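Local atomic coordinates of Ifi204 (Mus musculus domesticus, PDB entry 5YZW), a protein that probably senses DNA in innate immunity, its HIN domain recognising DNA as a member of the interferon-inducible PYHIN family. Residues A[124-136]-A[139-152]. Sequence-based numbering, arbitrary orientation.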
ATOM      1  N   TYR A 124       4.877  -2.028 -11.397  1.00 66.00           N
ATOM      2  CA  TYR A 124       6.064  -2.099 -12.235  1.00 71.56           C
ATOM      3  C   TYR A 124       6.040  -3.360 -13.089  1.00 80.81           C
ATOM      4  O   TYR A 124       5.394  -4.357 -12.753  1.00 83.05           O
ATOM      5  CB  TYR A 124       7.341  -2.075 -11.384  1.00 56.28           C
ATOM      6  CG  TYR A 124       7.463  -0.860 -10.506  1.00 63.29           C
ATOM      7  CD1 TYR A 124       7.948   0.336 -11.007  1.00 68.36           C
ATOM      8  CD2 TYR A 124       7.050  -0.897  -9.181  1.00 54.82           C
ATOM      9  CE1 TYR A 124       8.062   1.456 -10.205  1.00 59.15           C
ATOM     10  CE2 TYR A 124       7.144   0.229  -8.369  1.00 58.09           C
ATOM     11  CZ  TYR A 124       7.651   1.403  -8.891  1.00 55.95           C
ATOM     12  OH  TYR A 124       7.746   2.530  -8.096  1.00 56.84           O
ATOM     13  N   LEU A 125       6.755  -3.295 -14.212  1.00 87.89           N
ATOM     14  CA  LEU A 125       6.941  -4.439 -15.097  1.00 90.00           C
ATOM     15  C   LEU A 125       8.130  -5.264 -14.627  1.00 82.69           C
ATOM     16  O   LEU A 125       9.196  -4.712 -14.335  1.00 75.80           O
ATOM     17  CB  LEU A 125       7.166  -3.984 -16.541  1.00 99.88           C
ATOM     18  CG  LEU A 125       5.974  -3.365 -17.275  1.00108.32           C
ATOM     19  CD1 LEU A 125       5.967  -1.846 -17.137  1.00107.51           C
ATOM     20  CD2 LEU A 125       5.987  -3.783 -18.746  1.00112.47           C
ATOM     21  N   VAL A 126       7.942  -6.578 -14.554  1.00 82.36           N
ATOM     22  CA  VAL A 126       9.002  -7.501 -14.163  1.00 86.01           C
ATOM     23  C   VAL A 126       9.721  -7.990 -15.412  1.00 86.43           C
ATOM     24  O   VAL A 126       9.084  -8.285 -16.428  1.00 85.60           O
ATOM     25  CB  VAL A 126       8.426  -8.681 -13.358  1.00 85.95           C
ATOM     26  CG1 VAL A 126       9.546  -9.471 -12.689  1.00 89.20           C
ATOM     27  CG2 VAL A 126       7.402  -8.179 -12.333  1.00 71.30           C
ATOM     28  N   ASN A 127      11.047  -8.093 -15.340  1.00 93.10           N
ATOM     29  CA  ASN A 127      11.828  -8.544 -16.483  1.00101.30           C
ATOM     30  C   ASN A 127      12.708  -9.752 -16.197  1.00106.46           C
ATOM     31  O   ASN A 127      13.230 -10.348 -17.145  1.00120.17           O
ATOM     32  CB  ASN A 127      12.693  -7.396 -17.029  1.00106.93           C
ATOM     33  CG  ASN A 127      13.657  -6.832 -15.993  1.00114.73           C
ATOM     34  OD1 ASN A 127      14.356  -7.571 -15.300  1.00119.63           O
ATOM     35  ND2 ASN A 127      13.700  -5.506 -15.893  1.00113.45           N
ATOM     36  N   LYS A 128      12.901 -10.124 -14.934  1.00102.23           N
ATOM     37  CA  LYS A 128      13.684 -11.303 -14.596  1.00101.35           C
ATOM     38  C   LYS A 128      13.188 -11.856 -13.271  1.00 96.89           C
ATOM     39  O   LYS A 128      12.740 -11.108 -12.400  1.00 93.61           O
ATOM     40  CB  LYS A 128      15.186 -10.985 -14.524  1.00106.79           C
ATOM     41  CG  LYS A 128      16.060 -12.214 -14.272  1.00107.34           C
ATOM     42  CD  LYS A 128      17.496 -11.854 -13.915  1.00101.12           C
ATOM     43  CE  LYS A 128      18.099 -10.874 -14.910  1.00107.19           C
ATOM     44  NZ  LYS A 128      19.499 -11.259 -15.284  1.00103.50           N
ATOM     45  N   LYS A 129      13.244 -13.179 -13.137  1.00 82.94           N
ATOM     46  CA  LYS A 129      12.907 -13.865 -11.897  1.00 69.38           C
ATOM     47  C   LYS A 129      14.006 -14.865 -11.576  1.00 90.09           C
ATOM     48  O   LYS A 129      14.439 -15.616 -12.456  1.00 86.23           O
ATOM     49  CB  LYS A 129      11.554 -14.574 -12.008  1.00 75.94           C
ATOM     50  CG  LYS A 129      11.201 -15.483 -10.838  1.00 75.72           C
ATOM     51  CD  LYS A 129       9.779 -16.047 -11.000  1.00 81.84           C
ATOM     52  CE  LYS A 129       9.500 -17.188 -10.025  1.00 80.46           C
ATOM     53  NZ  LYS A 129       8.080 -17.646 -10.015  1.00 72.41           N
ATOM     54  N   THR A 130      14.484 -14.845 -10.331  1.00 90.35           N
ATOM     55  CA  THR A 130      15.413 -15.857  -9.846  1.00 93.47           C
ATOM     56  C   THR A 130      15.095 -16.140  -8.383  1.00 88.09           C
ATOM     57  O   THR A 130      14.584 -15.270  -7.668  1.00 83.79           O
ATOM     58  CB  THR A 130      16.891 -15.437  -9.972  1.00103.27           C
ATOM     59  OG1 THR A 130      17.290 -14.740  -8.788  1.00 99.74           O
ATOM     60  CG2 THR A 130      17.139 -14.536 -11.188  1.00 98.12           C
ATOM     61  N   GLU A 131      15.402 -17.365  -7.942  1.00 75.76           N
ATOM     62  CA  GLU A 131      15.189 -17.770  -6.558  1.00 68.07           C
ATOM     63  C   GLU A 131      16.472 -18.329  -5.974  1.00 84.09           C
ATOM     64  O   GLU A 131      17.224 -19.015  -6.668  1.00100.57           O
ATOM     65  CB  GLU A 131      14.092 -18.821  -6.438  1.00 72.27           C
ATOM     66  CG  GLU A 131      13.068 -18.801  -7.557  1.00 92.66           C
ATOM     67  CD  GLU A 131      12.004 -19.880  -7.394  1.00107.47           C
ATOM     68  OE1 GLU A 131      11.324 -20.204  -8.395  1.00107.50           O
ATOM     69  OE2 GLU A 131      11.846 -20.394  -6.262  1.00110.36           O
ATOM     70  N   ARG A 132      16.644 -18.120  -4.683  1.00 86.91           N
ATOM     71  CA  ARG A 132      17.767 -18.652  -3.969  1.00 98.94           C
ATOM     72  C   ARG A 132      17.609 -18.596  -2.477  1.00 98.64           C
ATOM     73  O   ARG A 132      17.489 -17.553  -1.889  1.00 97.35           O
ATOM     74  CB  ARG A 132      19.120 -18.068  -4.408  1.00104.41           C
ATOM     75  CG  ARG A 132      19.213 -16.572  -4.650  1.00110.94           C
ATOM     76  CD  ARG A 132      20.612 -16.139  -5.102  1.00112.18           C
ATOM     77  NE  ARG A 132      20.786 -14.693  -5.055  1.00109.04           N
ATOM     78  CZ  ARG A 132      20.549 -13.874  -6.077  1.00115.31           C
ATOM     79  NH1 ARG A 132      20.132 -14.359  -7.228  1.00118.40           N
ATOM     80  NH2 ARG A 132      20.720 -12.567  -5.957  1.00115.30           N
ATOM     81  N   ASN A 133      17.617 -19.754  -1.859  1.00102.76           N
ATOM     82  CA  ASN A 133      17.496 -19.874  -0.405  1.00 96.91           C
ATOM     83  C   ASN A 133      16.213 -19.227   0.112  1.00 87.60           C
ATOM     84  O   ASN A 133      16.243 -18.399   1.020  1.00 83.78           O
ATOM     85  CB  ASN A 133      18.720 -19.283   0.300  1.00104.75           C
ATOM     86  CG  ASN A 133      20.017 -19.915  -0.163  1.00129.90           C
ATOM     87  OD1 ASN A 133      20.435 -19.731  -1.305  1.00140.29           O
ATOM     88  ND2 ASN A 133      20.656 -20.674   0.721  1.00135.07           N
ATOM     89  N   LYS A 134      15.076 -19.651  -0.454  1.00 90.82           N
ATOM     90  CA  LYS A 134      13.723 -19.267  -0.036  1.00 96.54           C
ATOM     91  C   LYS A 134      13.365 -17.827  -0.427  1.00 86.45           C
ATOM     92  O   LYS A 134      12.187 -17.452  -0.417  1.00 83.75           O
ATOM     93  CB  LYS A 134      13.515 -19.483   1.479  1.00103.01           C
ATOM     94  CG  LYS A 134      14.348 -20.614   2.140  1.00108.75           C
ATOM     95  CD  LYS A 134      14.268 -20.608   3.674  1.00103.61           C
ATOM     96  CE  LYS A 134      15.054 -19.456   4.311  1.00 89.72           C
ATOM     97  NZ  LYS A 134      16.405 -19.205   3.747  1.00 85.40           N
ATOM     98  N   PHE A 135      14.303 -17.023  -0.869  1.00 84.25           N
ATOM     99  CA  PHE A 135      13.970 -15.676  -1.288  1.00 85.75           C
ATOM    100  C   PHE A 135      13.696 -15.739  -2.733  1.00 83.99           C
ATOM    101  O   PHE A 135      14.126 -16.653  -3.350  1.00 92.11           O
ATOM    102  CB  PHE A 135      15.165 -14.750  -1.118  1.00 84.22           C
ATOM    103  CG  PHE A 135      15.505 -14.476   0.291  1.00 82.96           C
ATOM    104  CD1 PHE A 135      16.092 -15.425   1.048  1.00 87.76           C
ATOM    105  CD2 PHE A 135      15.205 -13.288   0.854  1.00 77.68           C
ATOM    106  CE1 PHE A 135      16.391 -15.201   2.350  1.00 88.28           C
ATOM    107  CE2 PHE A 135      15.488 -13.049   2.148  1.00 78.92           C
ATOM    108  CZ  PHE A 135      16.087 -14.007   2.905  1.00 87.32           C
ATOM    109  N   ILE A 136      12.999 -14.760  -3.273  1.00 66.98           N
ATOM    110  CA  ILE A 136      12.749 -14.643  -4.701  1.00 66.95           C
ATOM    111  C   ILE A 136      12.958 -13.200  -5.139  1.00 70.50           C
ATOM    112  O   ILE A 136      12.403 -12.262  -4.547  1.00 72.44           O
ATOM    113  CB  ILE A 136      11.357 -15.174  -5.079  1.00 85.14           C
ATOM    114  CG1 ILE A 136      10.971 -14.721  -6.479  1.00 68.16           C
ATOM    115  CG2 ILE A 136      10.334 -14.727  -4.077  1.00 96.58           C
ATOM    116  CD1 ILE A 136       9.862 -15.525  -7.008  1.00 80.89           C
ATOM    117  N   GLY A 139      13.661  -8.776 -10.916  1.00 82.03           N
ATOM    118  CA  GLY A 139      14.163  -7.600 -11.606  1.00 82.32           C
ATOM    119  C   GLY A 139      13.000  -6.790 -12.160  1.00 83.37           C
ATOM    120  O   GLY A 139      12.185  -7.318 -12.934  1.00 98.14           O
ATOM    121  N   ILE A 140      12.891  -5.523 -11.760  1.00 72.78           N
ATOM    122  CA  ILE A 140      11.870  -4.628 -12.292  1.00 73.44           C
ATOM    123  C   ILE A 140      12.553  -3.417 -12.910  1.00 75.76           C
ATOM    124  O   ILE A 140      13.699  -3.084 -12.588  1.00 74.18           O
ATOM    125  CB  ILE A 140      10.844  -4.162 -11.224  1.00 72.05           C
ATOM    126  CG1 ILE A 140      11.528  -3.291 -10.162  1.00 71.99           C
ATOM    127  CG2 ILE A 140      10.120  -5.346 -10.604  1.00 66.75           C
ATOM    128  CD1 ILE A 140      10.546  -2.528  -9.243  1.00 66.56           C
ATOM    129  N   GLY A 141      11.821  -2.742 -13.796  1.00 78.73           N
ATOM    130  CA  GLY A 141      12.349  -1.546 -14.427  1.00 83.57           C
ATOM    131  C   GLY A 141      11.265  -0.663 -15.004  1.00 88.05           C
ATOM    132  O   GLY A 141      10.089  -1.029 -15.070  1.00 93.54           O
ATOM    133  N   ASP A 142      11.692   0.529 -15.413  1.00 89.90           N
ATOM    134  CA  ASP A 142      10.870   1.464 -16.171  1.00 88.78           C
ATOM    135  C   ASP A 142      11.795   2.256 -17.094  1.00100.64           C
ATOM    136  O   ASP A 142      12.968   1.911 -17.273  1.00105.52           O
ATOM    137  CB  ASP A 142      10.031   2.347 -15.226  1.00 84.25           C
ATOM    138  CG  ASP A 142      10.877   3.200 -14.278  1.00 82.03           C
ATOM    139  OD1 ASP A 142      12.078   3.413 -14.546  1.00 82.20           O
ATOM    140  OD2 ASP A 142      10.339   3.645 -13.234  1.00 72.75           O
ATOM    141  N   ASP A 143      11.266   3.328 -17.682  1.00106.44           N
ATOM    142  CA  ASP A 143      12.018   4.190 -18.586  1.00113.73           C
ATOM    143  C   ASP A 143      13.008   5.098 -17.855  1.00108.00           C
ATOM    144  O   ASP A 143      13.487   6.073 -18.448  1.00106.19           O
ATOM    145  CB  ASP A 143      11.056   5.034 -19.426  1.00117.16           C
ATOM    146  CG  ASP A 143      10.012   5.742 -18.576  1.00117.03           C
ATOM    147  OD1 ASP A 143       9.687   5.230 -17.483  1.00113.70           O
ATOM    148  OD2 ASP A 143       9.511   6.807 -19.000  1.00117.66           O
ATOM    149  N   THR A 144      13.309   4.808 -16.583  1.00 95.90           N
ATOM    150  CA  THR A 144      14.281   5.577 -15.814  1.00 90.56           C
ATOM    151  C   THR A 144      15.339   4.734 -15.112  1.00 92.51           C
ATOM    152  O   THR A 144      16.372   5.293 -14.726  1.00 97.57           O
ATOM    153  CB  THR A 144      13.578   6.447 -14.756  1.00 83.18           C
ATOM    154  OG1 THR A 144      12.736   5.631 -13.929  1.00 71.31           O
ATOM    155  CG2 THR A 144      12.746   7.536 -15.411  1.00 82.85           C
ATOM    156  N   GLY A 145      15.131   3.432 -14.932  1.00 93.01           N
ATOM    157  CA  GLY A 145      16.119   2.617 -14.253  1.00 94.22           C
ATOM    158  C   GLY A 145      15.593   1.222 -13.972  1.00 83.74           C
ATOM    159  O   GLY A 145      14.527   0.828 -14.451  1.00 75.86           O
ATOM    160  N   LYS A 146      16.371   0.484 -13.177  1.00 74.87           N
ATOM    161  CA  LYS A 146      16.093  -0.911 -12.857  1.00 77.25           C
ATOM    162  C   LYS A 146      16.447  -1.164 -11.398  1.00 75.70           C
ATOM    163  O   LYS A 146      17.352  -0.525 -10.853  1.00 74.51           O
ATOM    164  CB  LYS A 146      16.898  -1.880 -13.759  1.00 86.22           C
ATOM    165  CG  LYS A 146      16.560  -1.810 -15.245  1.00 96.36           C
ATOM    166  CD  LYS A 146      17.748  -1.284 -16.066  1.00109.55           C
ATOM    167  CE  LYS A 146      17.343  -0.961 -17.494  1.00108.66           C
ATOM    168  NZ  LYS A 146      18.499  -0.989 -18.433  1.00127.04           N
ATOM    169  N   MET A 147      15.730  -2.093 -10.767  1.00 69.78           N
ATOM    170  CA  MET A 147      16.030  -2.498  -9.398  1.00 67.25           C
ATOM    171  C   MET A 147      15.446  -3.885  -9.157  1.00 68.30           C
ATOM    172  O   MET A 147      14.802  -4.476 -10.029  1.00 71.29           O
ATOM    173  CB  MET A 147      15.507  -1.473  -8.376  1.00 65.99           C
ATOM    174  CG  MET A 147      14.058  -1.045  -8.582  1.00 68.77           C
ATOM    175  SD  MET A 147      13.413   0.217  -7.419  1.00 64.12           S
ATOM    176  CE  MET A 147      14.451  -0.010  -5.989  1.00 54.14           C
ATOM    177  N   GLU A 148      15.693  -4.410  -7.961  1.00 68.80           N
ATOM    178  CA  GLU A 148      15.225  -5.726  -7.551  1.00 68.73           C
ATOM    179  C   GLU A 148      14.098  -5.579  -6.542  1.00 72.69           C
ATOM    180  O   GLU A 148      14.163  -4.733  -5.650  1.00 71.43           O
ATOM    181  CB  GLU A 148      16.348  -6.545  -6.903  1.00 64.20           C
ATOM    182  CG  GLU A 148      17.368  -7.134  -7.819  1.00100.16           C
ATOM    183  CD  GLU A 148      18.375  -7.969  -7.048  1.00104.39           C
ATOM    184  OE1 GLU A 148      18.574  -7.689  -5.844  1.00100.46           O
ATOM    185  OE2 GLU A 148      18.961  -8.902  -7.636  1.00116.79           O
ATOM    186  N   VAL A 149      13.071  -6.407  -6.676  1.00 69.36           N
ATOM    187  CA  VAL A 149      12.098  -6.617  -5.616  1.00 62.96           C
ATOM    188  C   VAL A 149      12.469  -7.914  -4.916  1.00 72.30           C
ATOM    189  O   VAL A 149      12.557  -8.967  -5.555  1.00 74.96           O
ATOM    190  CB  VAL A 149      10.664  -6.668  -6.162  1.00 70.20           C
ATOM    191  CG1 VAL A 149       9.673  -6.908  -5.028  1.00 60.80           C
ATOM    192  CG2 VAL A 149      10.329  -5.372  -6.891  1.00 60.18           C
ATOM    193  N   VAL A 150      12.725  -7.842  -3.618  1.00 72.40           N
ATOM    194  CA  VAL A 150      13.113  -9.008  -2.835  1.00 64.96           C
ATOM    195  C   VAL A 150      11.892  -9.484  -2.067  1.00 65.46           C
ATOM    196  O   VAL A 150      11.333  -8.749  -1.239  1.00 62.55           O
ATOM    197  CB  VAL A 150      14.286  -8.693  -1.894  1.00 67.20           C
ATOM    198  CG1 VAL A 150      14.717  -9.950  -1.146  1.00 76.05           C
ATOM    199  CG2 VAL A 150      15.461  -8.146  -2.699  1.00 70.09           C
ATOM    200  N   VAL A 151      11.460 -10.703  -2.354  1.00 60.47           N
ATOM    201  CA  VAL A 151      10.291 -11.294  -1.719  1.00 60.42           C
ATOM    202  C   VAL A 151      10.731 -12.494  -0.898  1.00 63.97           C
ATOM    203  O   VAL A 151      11.485 -13.355  -1.380  1.00 71.89           O
ATOM    204  CB  VAL A 151       9.224 -11.672  -2.756  1.00 67.38           C
ATOM    205  CG1 VAL A 151       8.023 -12.316  -2.075  1.00 66.20           C
ATOM    206  CG2 VAL A 151       8.779 -10.422  -3.511  1.00 69.86           C
ATOM    207  N   TYR A 152      10.267 -12.546   0.344  1.00 66.09           N
ATOM    208  CA  TYR A 152      10.478 -13.675   1.237  1.00 69.91           C
ATOM    209  C   TYR A 152       9.180 -13.981   1.976  1.00 70.50           C
ATOM    210  O   TYR A 152       8.412 -13.074   2.297  1.00 73.10           O
ATOM    211  CB  TYR A 152      11.583 -13.370   2.245  1.00 78.34           C
ATOM    212  CG  TYR A 152      11.897 -14.527   3.144  1.00 90.27           C
ATOM    213  CD1 TYR A 152      12.711 -15.562   2.703  1.00 99.99           C
ATOM    214  CD2 TYR A 152      11.377 -14.596   4.429  1.00 89.67           C
ATOM    215  CE1 TYR A 152      13.004 -16.631   3.517  1.00104.59           C
ATOM    216  CE2 TYR A 152      11.665 -15.663   5.254  1.00100.53           C
ATOM    217  CZ  TYR A 152      12.478 -16.678   4.790  1.00107.77           C
ATOM    218  OH  TYR A 152      12.773 -17.745   5.601  1.00116.84           O
TER
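Phe-135 and Tyr-152 meet near the tip of an antiparallel beta meander, in which strands 119-132, 135-142 and 145-151 follow one another through two hairpins. It belongs to the second of the two OB folds expected of a HIN domain. The ring planes stand at 37°, and Tyr-152 CD1 lies 3.5 Å above the plane of the Phe-135 ring, over its centre. At the edge of that ring, CD2 touches Val-150 CG1. With an alanine here instead of Phe-135, Tyr-152 CD1 and the Val-150 methyl would probably lose their aromatic partner, leaving the tyrosine ring less restrained beside Lys-134.

Lys-134 runs alongside Tyr-152. Lys-134 CB packs on Tyr-152 CE1, Lys-134 CD comes near Tyr-152 OH, and Lys-134 CE lies in the ring plane, 3.1 Å from Tyr-152 OH. The chain bends at chi3 (-73°) and chi4 (-44°), which turns NZ back to bond Asn-133 O from above the carbonyl plane. Arg-132 to Phe-135 form a type I' turn.

Behind the tip, Ile-136 and Val-151 are a hydrogen-bonded pair. Ile-136 N donates to Val-151 O at 2.8 Å and Val-151 N to Ile-136 O at 2.9 Å. Ile-136 CG2 packs beside Val-151 CB.

Further along, a classic beta bulge sets two residues, Asn-127 and Lys-128, opposite the single Gly-139. Gly-139 O accepts from Asn-127 N, and Gly-139 N donates to Lys-128 O. Asn-127 OD1 lies against the same carbonyl, 3.2 Å from Gly-139 O, two acceptors that do not bond.

At the other end, the Tyr-124 hydroxyl bonds Pro-106 O, while Ile-140 covers a face of the ring. Ile-140 CD1 makes a CH-pi contact 4.1 Å from the Tyr-124 ring centroid.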